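Local coordinates for protein 2'-deoxycytidine 5'-triphosphate deaminase (PDB 2R9Q) that probably catalyses the hydrolytic deamination of dCTP to dUTP, feeding thymidylate synthesis, and carries two domains related to dUTPase, at residues S109-F122 with F289-F301. Sequence-based numbering, arbitrary orientation.
Sequences SANPKSSTGRLDIF and FRVHYAGFFDPGF
Ser109 meets Phe296 at the ring's rim, OG lying in the ring plane 3.5 Å from CZ while accepting a hydrogen bond from NH1 of Arg169. Asn111 instead works over a face. Its CB makes a CH-pi contact 4.0 Å from the Phe296 centroid, and ND2, hydrogen-bonded to OE2 of Glu278, sits over that face 3.2 Å from CE1, the amide tilted 56° to the ring. One ring can thus meet a hydroxyl at its edge and an amide over its face. Pro112 lays CG against CB of Tyr293 at 4.0 Å, and its carbonyl O accepts from two waters; one also donates to Tyr293 O, the other accepts from Phe296 N. Gly117, on helix 114-118, has no side chain and so leaves room for Tyr293 CB; the ring then lies by Gly117 CA, with CD2 3.5 Å away. Beyond the helix, Asp120 turns CG anti to its backbone N (chi1 -159°), bringing OD1 to the ring edge, where Tyr293 OH donates a very short 2.5 Å hydrogen bond. OD2 of Asp120 forms a salt bridge with Arg318 and a hydrogen bond with Thr152. The contact joins the two dUTPase-like domains: strand 106-112 and helix 114-118, flanked by strand 162-170, face the link between strands 289-292 and 296-297, backed by strands 275-281 and 311-319.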
ATOM      1  N   SER B 109     -19.248 -26.402  12.256  1.00 61.22           N
ATOM      2  CA  SER B 109     -18.312 -25.308  11.987  1.00 60.79           C
ATOM      3  C   SER B 109     -17.795 -25.299  10.500  1.00 59.64           C
ATOM      4  O   SER B 109     -17.888 -26.278   9.799  1.00 58.10           O
ATOM      5  CB  SER B 109     -17.177 -25.334  13.019  1.00 60.60           C
ATOM      6  OG  SER B 109     -16.313 -26.429  12.844  1.00 61.29           O
ATOM      7  N   ALA B 110     -17.269 -24.160  10.054  1.00 58.93           N
ATOM      8  CA  ALA B 110     -16.765 -23.981   8.687  1.00 58.23           C
ATOM      9  C   ALA B 110     -15.307 -23.490   8.670  1.00 57.64           C
ATOM     10  O   ALA B 110     -14.848 -22.795   9.583  1.00 58.68           O
ATOM     11  CB  ALA B 110     -17.672 -23.045   7.898  1.00 57.23           C
ATOM     12  N   ASN B 111     -14.574 -23.942   7.658  1.00 57.20           N
ATOM     13  CA  ASN B 111     -13.206 -23.556   7.386  1.00 57.05           C
ATOM     14  C   ASN B 111     -13.007 -23.501   5.870  1.00 57.03           C
ATOM     15  O   ASN B 111     -13.728 -24.176   5.128  1.00 56.81           O
ATOM     16  CB  ASN B 111     -12.231 -24.557   7.991  1.00 56.89           C
ATOM     17  CG  ASN B 111     -11.844 -24.218   9.390  1.00 56.70           C
ATOM     18  OD1 ASN B 111     -11.748 -23.040   9.757  1.00 58.74           O
ATOM     19  ND2 ASN B 111     -11.587 -25.244  10.187  1.00 52.93           N
ATOM     20  N   PRO B 112     -12.068 -22.664   5.396  1.00 56.96           N
ATOM     21  CA  PRO B 112     -11.711 -22.720   3.987  1.00 56.66           C
ATOM     22  C   PRO B 112     -11.120 -24.041   3.564  1.00 55.99           C
ATOM     23  O   PRO B 112     -10.461 -24.684   4.339  1.00 55.56           O
ATOM     24  CB  PRO B 112     -10.693 -21.604   3.838  1.00 57.00           C
ATOM     25  CG  PRO B 112     -10.206 -21.345   5.217  1.00 57.11           C
ATOM     26  CD  PRO B 112     -11.333 -21.601   6.102  1.00 56.92           C
ATOM     27  N   LYS B 113     -11.392 -24.457   2.335  1.00 56.32           N
ATOM     28  CA  LYS B 113     -10.649 -25.541   1.724  1.00 56.22           C
ATOM     29  C   LYS B 113      -9.218 -25.118   1.596  1.00 56.58           C
ATOM     30  O   LYS B 113      -8.918 -23.922   1.515  1.00 55.63           O
ATOM     31  CB  LYS B 113     -11.194 -25.867   0.345  1.00 57.22           C
ATOM     32  CG  LYS B 113     -12.584 -26.454   0.359  1.00 57.31           C
ATOM     33  CD  LYS B 113     -13.242 -26.358  -0.994  1.00 60.44           C
ATOM     34  CE  LYS B 113     -12.490 -27.092  -2.078  1.00 61.43           C
ATOM     35  NZ  LYS B 113     -12.413 -28.535  -1.749  1.00 61.75           N
ATOM     36  N   SER B 114      -8.313 -26.088   1.586  1.00 56.89           N
ATOM     37  CA  SER B 114      -6.903 -25.745   1.655  1.00 57.01           C
ATOM     38  C   SER B 114      -6.421 -25.038   0.410  1.00 56.10           C
ATOM     39  O   SER B 114      -5.569 -24.176   0.491  1.00 55.64           O
ATOM     40  CB  SER B 114      -6.035 -26.947   2.000  1.00 56.71           C
ATOM     41  OG  SER B 114      -6.292 -27.999   1.142  1.00 59.69           O
ATOM     42  N   SER B 115      -6.990 -25.387  -0.733  1.00 55.89           N
ATOM     43  CA  SER B 115      -6.707 -24.693  -1.979  1.00 54.64           C
ATOM     44  C   SER B 115      -7.192 -23.240  -1.940  1.00 53.06           C
ATOM     45  O   SER B 115      -6.649 -22.394  -2.634  1.00 52.27           O
ATOM     46  CB  SER B 115      -7.318 -25.433  -3.149  1.00 54.53           C
ATOM     47  OG  SER B 115      -8.724 -25.425  -3.077  1.00 54.90           O
ATOM     48  N   THR B 116      -8.197 -22.954  -1.113  1.00 52.33           N
ATOM     49  CA  THR B 116      -8.672 -21.590  -0.928  1.00 51.03           C
ATOM     50  C   THR B 116      -7.600 -20.768  -0.255  1.00 51.21           C
ATOM     51  O   THR B 116      -7.366 -19.643  -0.646  1.00 50.13           O
ATOM     52  CB  THR B 116     -10.027 -21.547  -0.174  1.00 51.02           C
ATOM     53  OG1 THR B 116     -10.992 -22.249  -0.947  1.00 48.94           O
ATOM     54  CG2 THR B 116     -10.557 -20.104   0.054  1.00 48.43           C
ATOM     55  N   GLY B 117      -6.934 -21.346   0.737  1.00 51.55           N
ATOM     56  CA  GLY B 117      -5.871 -20.668   1.418  1.00 53.06           C
ATOM     57  C   GLY B 117      -4.659 -20.425   0.545  1.00 53.67           C
ATOM     58  O   GLY B 117      -4.011 -19.398   0.672  1.00 53.60           O
ATOM     59  N   ARG B 118      -4.352 -21.367  -0.352  1.00 54.20           N
ATOM     60  CA  ARG B 118      -3.201 -21.211  -1.235  1.00 53.93           C
ATOM     61  C   ARG B 118      -3.364 -20.036  -2.199  1.00 53.52           C
ATOM     62  O   ARG B 118      -2.376 -19.583  -2.783  1.00 53.89           O
ATOM     63  CB  ARG B 118      -2.932 -22.455  -2.073  1.00 54.34           C
ATOM     64  CG  ARG B 118      -2.897 -23.783  -1.387  1.00 55.25           C
ATOM     65  CD  ARG B 118      -1.741 -24.021  -0.451  1.00 56.96           C
ATOM     66  NE  ARG B 118      -2.067 -25.184   0.389  1.00 57.62           N
ATOM     67  CZ  ARG B 118      -1.744 -26.442   0.134  1.00 55.79           C
ATOM     68  NH1 ARG B 118      -0.991 -26.767  -0.901  1.00 56.73           N
ATOM     69  NH2 ARG B 118      -2.159 -27.386   0.955  1.00 57.49           N
ATOM     70  N   LEU B 119      -4.597 -19.559  -2.381  1.00 52.35           N
ATOM     71  CA  LEU B 119      -4.867 -18.438  -3.229  1.00 51.65           C
ATOM     72  C   LEU B 119      -5.143 -17.197  -2.414  1.00 51.08           C
ATOM     73  O   LEU B 119      -5.584 -16.198  -2.973  1.00 51.23           O
ATOM     74  CB  LEU B 119      -6.062 -18.710  -4.121  1.00 52.50           C
ATOM     75  CG  LEU B 119      -5.924 -19.413  -5.470  1.00 51.55           C
ATOM     76  CD1 LEU B 119      -4.816 -20.420  -5.497  1.00 54.35           C
ATOM     77  CD2 LEU B 119      -7.266 -20.057  -5.833  1.00 47.48           C
ATOM     78  N   ASP B 120      -4.922 -17.282  -1.106  1.00 50.30           N
ATOM     79  CA  ASP B 120      -5.048 -16.149  -0.184  1.00 50.60           C
ATOM     80  C   ASP B 120      -6.428 -15.486  -0.261  1.00 49.79           C
ATOM     81  O   ASP B 120      -6.520 -14.265  -0.312  1.00 48.76           O
ATOM     82  CB  ASP B 120      -3.918 -15.141  -0.486  1.00 50.99           C
ATOM     83  CG  ASP B 120      -3.601 -14.183   0.663  1.00 52.19           C
ATOM     84  OD1 ASP B 120      -3.730 -14.501   1.877  1.00 53.07           O
ATOM     85  OD2 ASP B 120      -3.160 -13.084   0.313  1.00 54.17           O
ATOM     86  N   ILE B 121      -7.486 -16.299  -0.292  1.00 49.34           N
ATOM     87  CA  ILE B 121      -8.864 -15.792  -0.367  1.00 48.53           C
ATOM     88  C   ILE B 121      -9.457 -15.830   1.031  1.00 48.86           C
ATOM     89  O   ILE B 121      -9.574 -16.882   1.611  1.00 48.26           O
ATOM     90  CB  ILE B 121      -9.788 -16.564  -1.338  1.00 47.93           C
ATOM     91  CG1 ILE B 121      -9.138 -16.688  -2.729  1.00 47.95           C
ATOM     92  CG2 ILE B 121     -11.174 -15.884  -1.395  1.00 43.88           C
ATOM     93  CD1 ILE B 121      -9.704 -17.831  -3.672  1.00 46.17           C
ATOM     94  N   PHE B 122      -9.759 -14.654   1.568  1.00 49.92           N
ATOM     95  CA  PHE B 122     -10.472 -14.511   2.828  1.00 50.73           C
ATOM     96  C   PHE B 122     -11.918 -14.912   2.628  1.00 50.69           C
ATOM     97  O   PHE B 122     -12.571 -14.452   1.704  1.00 49.99           O
ATOM     98  CB  PHE B 122     -10.315 -13.075   3.320  1.00 51.71           C
ATOM     99  CG  PHE B 122     -11.200 -12.685   4.437  1.00 52.13           C
ATOM    100  CD1 PHE B 122     -10.676 -12.536   5.728  1.00 53.47           C
ATOM    101  CD2 PHE B 122     -12.531 -12.404   4.216  1.00 54.25           C
ATOM    102  CE1 PHE B 122     -11.467 -12.160   6.757  1.00 55.01           C
ATOM    103  CE2 PHE B 122     -13.348 -11.997   5.264  1.00 55.89           C
ATOM    104  CZ  PHE B 122     -12.801 -11.883   6.545  1.00 54.58           C
ATOM    105  N   PHE B 289       2.996 -13.093  14.132  1.00 72.00           N
ATOM    106  CA  PHE B 289       2.650 -13.730  12.886  1.00 70.71           C
ATOM    107  C   PHE B 289       1.553 -14.762  13.160  1.00 70.02           C
ATOM    108  O   PHE B 289       1.319 -15.158  14.288  1.00 68.06           O
ATOM    109  CB  PHE B 289       3.880 -14.398  12.257  1.00 69.95           C
ATOM    110  CG  PHE B 289       4.373 -15.574  13.028  1.00 68.53           C
ATOM    111  CD1 PHE B 289       5.216 -15.400  14.089  1.00 68.03           C
ATOM    112  CD2 PHE B 289       3.945 -16.861  12.720  1.00 68.84           C
ATOM    113  CE1 PHE B 289       5.651 -16.481  14.823  1.00 69.97           C
ATOM    114  CE2 PHE B 289       4.368 -17.936  13.447  1.00 68.83           C
ATOM    115  CZ  PHE B 289       5.229 -17.745  14.510  1.00 69.47           C
ATOM    116  N   ARG B 290       0.898 -15.203  12.101  1.00 70.32           N
ATOM    117  CA  ARG B 290      -0.145 -16.207  12.218  1.00 71.37           C
ATOM    118  C   ARG B 290      -0.169 -17.192  11.045  1.00 69.39           C
ATOM    119  O   ARG B 290       0.168 -16.839   9.901  1.00 66.85           O
ATOM    120  CB  ARG B 290      -1.483 -15.489  12.343  1.00 72.76           C
ATOM    121  CG  ARG B 290      -2.585 -16.401  12.803  1.00 81.90           C
ATOM    122  CD  ARG B 290      -3.794 -15.653  13.410  1.00 91.67           C
ATOM    123  NE  ARG B 290      -4.522 -14.839  12.426  1.00 95.88           N
ATOM    124  CZ  ARG B 290      -5.339 -15.316  11.478  1.00 99.21           C
ATOM    125  NH1 ARG B 290      -5.535 -16.634  11.320  1.00100.43           N
ATOM    126  NH2 ARG B 290      -5.954 -14.457  10.663  1.00 99.69           N
ATOM    127  N   VAL B 291      -0.561 -18.437  11.331  1.00 68.42           N
ATOM    128  CA  VAL B 291      -1.053 -19.319  10.264  1.00 67.17           C
ATOM    129  C   VAL B 291      -2.471 -18.862   9.861  1.00 66.66           C
ATOM    130  O   VAL B 291      -3.406 -18.842  10.677  1.00 66.53           O
ATOM    131  CB  VAL B 291      -1.025 -20.811  10.642  1.00 67.05           C
ATOM    132  CG1 VAL B 291      -1.892 -21.634   9.679  1.00 65.81           C
ATOM    133  CG2 VAL B 291       0.436 -21.333  10.644  1.00 66.24           C
ATOM    134  N   HIS B 292      -2.597 -18.448   8.605  1.00 65.55           N
ATOM    135  CA  HIS B 292      -3.878 -18.100   8.015  1.00 65.07           C
ATOM    136  C   HIS B 292      -4.496 -19.309   7.317  1.00 64.13           C
ATOM    137  O   HIS B 292      -3.783 -20.224   6.910  1.00 63.05           O
ATOM    138  CB  HIS B 292      -3.712 -16.926   7.047  1.00 65.09           C
ATOM    139  CG  HIS B 292      -3.566 -15.617   7.745  1.00 66.16           C
ATOM    140  ND1 HIS B 292      -4.519 -14.625   7.677  1.00 66.94           N
ATOM    141  CD2 HIS B 292      -2.623 -15.177   8.610  1.00 66.28           C
ATOM    142  CE1 HIS B 292      -4.149 -13.617   8.445  1.00 67.13           C
ATOM    143  NE2 HIS B 292      -2.993 -13.919   9.004  1.00 66.07           N
ATOM    144  N   TYR B 293      -5.821 -19.280   7.195  1.00 63.55           N
ATOM    145  CA  TYR B 293      -6.617 -20.301   6.487  1.00 64.48           C
ATOM    146  C   TYR B 293      -6.430 -21.721   7.056  1.00 64.25           C
ATOM    147  O   TYR B 293      -6.557 -22.701   6.339  1.00 62.36           O
ATOM    148  CB  TYR B 293      -6.338 -20.283   4.981  1.00 64.10           C
ATOM    149  CG  TYR B 293      -6.196 -18.895   4.447  1.00 63.62           C
ATOM    150  CD1 TYR B 293      -7.269 -18.032   4.464  1.00 64.65           C
ATOM    151  CD2 TYR B 293      -4.977 -18.422   3.980  1.00 62.96           C
ATOM    152  CE1 TYR B 293      -7.158 -16.721   4.008  1.00 62.99           C
ATOM    153  CE2 TYR B 293      -4.854 -17.118   3.521  1.00 63.80           C
ATOM    154  CZ  TYR B 293      -5.957 -16.268   3.533  1.00 63.47           C
ATOM    155  OH  TYR B 293      -5.870 -14.971   3.056  1.00 62.20           O
ATOM    156  N   ALA B 294      -6.145 -21.786   8.359  1.00 64.89           N
ATOM    157  CA  ALA B 294      -6.132 -23.054   9.098  1.00 65.32           C
ATOM    158  C   ALA B 294      -7.429 -23.767   8.761  1.00 64.96           C
ATOM    159  O   ALA B 294      -8.483 -23.142   8.596  1.00 65.08           O
ATOM    160  CB  ALA B 294      -5.994 -22.835  10.636  1.00 64.87           C
ATOM    161  N   GLY B 295      -7.325 -25.066   8.578  1.00 64.40           N
ATOM    162  CA  GLY B 295      -8.448 -25.817   8.092  1.00 64.18           C
ATOM    163  C   GLY B 295      -8.613 -27.177   8.709  1.00 63.55           C
ATOM    164  O   GLY B 295      -7.994 -27.540   9.730  1.00 61.90           O
ATOM    165  N   PHE B 296      -9.493 -27.919   8.062  1.00 63.83           N
ATOM    166  CA  PHE B 296      -9.814 -29.274   8.469  1.00 64.03           C
ATOM    167  C   PHE B 296      -8.819 -30.263   7.848  1.00 63.98           C
ATOM    168  O   PHE B 296      -8.403 -30.095   6.738  1.00 62.98           O
ATOM    169  CB  PHE B 296     -11.252 -29.602   8.070  1.00 63.28           C
ATOM    170  CG  PHE B 296     -12.285 -28.809   8.809  1.00 61.14           C
ATOM    171  CD1 PHE B 296     -12.213 -28.643  10.196  1.00 61.79           C
ATOM    172  CD2 PHE B 296     -13.359 -28.242   8.129  1.00 60.57           C
ATOM    173  CE1 PHE B 296     -13.206 -27.940  10.875  1.00 60.98           C
ATOM    174  CE2 PHE B 296     -14.334 -27.530   8.797  1.00 59.18           C
ATOM    175  CZ  PHE B 296     -14.256 -27.374  10.171  1.00 60.84           C
ATOM    176  N   PHE B 297      -8.408 -31.241   8.646  1.00 64.99           N
ATOM    177  CA  PHE B 297      -7.684 -32.423   8.205  1.00 65.33           C
ATOM    178  C   PHE B 297      -8.648 -33.596   8.232  1.00 65.82           C
ATOM    179  O   PHE B 297      -9.391 -33.770   9.189  1.00 64.74           O
ATOM    180  CB  PHE B 297      -6.504 -32.690   9.141  1.00 65.27           C
ATOM    181  CG  PHE B 297      -5.360 -31.778   8.919  1.00 63.92           C
ATOM    182  CD1 PHE B 297      -4.171 -32.254   8.424  1.00 65.68           C
ATOM    183  CD2 PHE B 297      -5.477 -30.415   9.171  1.00 63.74           C
ATOM    184  CE1 PHE B 297      -3.108 -31.381   8.214  1.00 66.29           C
ATOM    185  CE2 PHE B 297      -4.440 -29.564   8.949  1.00 62.65           C
ATOM    186  CZ  PHE B 297      -3.251 -30.042   8.486  1.00 64.72           C
ATOM    187  N   ASP B 298      -8.639 -34.391   7.177  1.00 66.58           N
ATOM    188  CA  ASP B 298      -9.522 -35.558   7.090  1.00 67.54           C
ATOM    189  C   ASP B 298      -8.902 -36.802   7.704  1.00 67.31           C
ATOM    190  O   ASP B 298      -7.694 -36.964   7.665  1.00 65.88           O
ATOM    191  CB  ASP B 298      -9.880 -35.882   5.629  1.00 67.59           C
ATOM    192  CG  ASP B 298     -10.995 -35.002   5.068  1.00 68.64           C
ATOM    193  OD1 ASP B 298     -12.066 -34.829   5.745  1.00 67.87           O
ATOM    194  OD2 ASP B 298     -10.782 -34.514   3.925  1.00 67.63           O
ATOM    195  N   PRO B 299      -9.749 -37.701   8.234  1.00 68.69           N
ATOM    196  CA  PRO B 299      -9.311 -39.054   8.573  1.00 69.85           C
ATOM    197  C   PRO B 299      -8.549 -39.653   7.426  1.00 69.79           C
ATOM    198  O   PRO B 299      -8.992 -39.548   6.289  1.00 70.27           O
ATOM    199  CB  PRO B 299     -10.624 -39.821   8.790  1.00 69.65           C
ATOM    200  CG  PRO B 299     -11.646 -38.818   9.043  1.00 69.21           C
ATOM    201  CD  PRO B 299     -11.173 -37.494   8.548  1.00 68.62           C
ATOM    202  N   GLY B 300      -7.408 -40.247   7.720  1.00 70.68           N
ATOM    203  CA  GLY B 300      -6.547 -40.823   6.678  1.00 71.52           C
ATOM    204  C   GLY B 300      -5.462 -39.893   6.141  1.00 71.94           C
ATOM    205  O   GLY B 300      -4.654 -40.317   5.316  1.00 70.76           O
ATOM    206  N   PHE B 301      -5.433 -38.628   6.583  1.00 72.47           N
ATOM    207  CA  PHE B 301      -4.369 -37.716   6.150  1.00 73.04           C
ATOM    208  C   PHE B 301      -3.028 -38.310   6.578  1.00 74.02           C
ATOM    209  O   PHE B 301      -2.890 -38.812   7.707  1.00 72.34           O
ATOM    210  CB  PHE B 301      -4.525 -36.284   6.725  1.00 72.83           C
ATOM    211  CG  PHE B 301      -3.385 -35.351   6.364  1.00 71.19           C
ATOM    212  CD1 PHE B 301      -3.439 -34.571   5.222  1.00 72.06           C
ATOM    213  CD2 PHE B 301      -2.245 -35.279   7.150  1.00 70.66           C
ATOM    214  CE1 PHE B 301      -2.383 -33.715   4.886  1.00 72.67           C
ATOM    215  CE2 PHE B 301      -1.201 -34.435   6.819  1.00 71.65           C
ATOM    216  CZ  PHE B 301      -1.270 -33.648   5.694  1.00 71.67           C
TER
HETATM  217  O   HOH W   1      -7.425 -24.584   4.791  1.00 33.73           O
HETATM  218  O   HOH W   2     -10.889 -27.061   5.732  1.00 38.27           O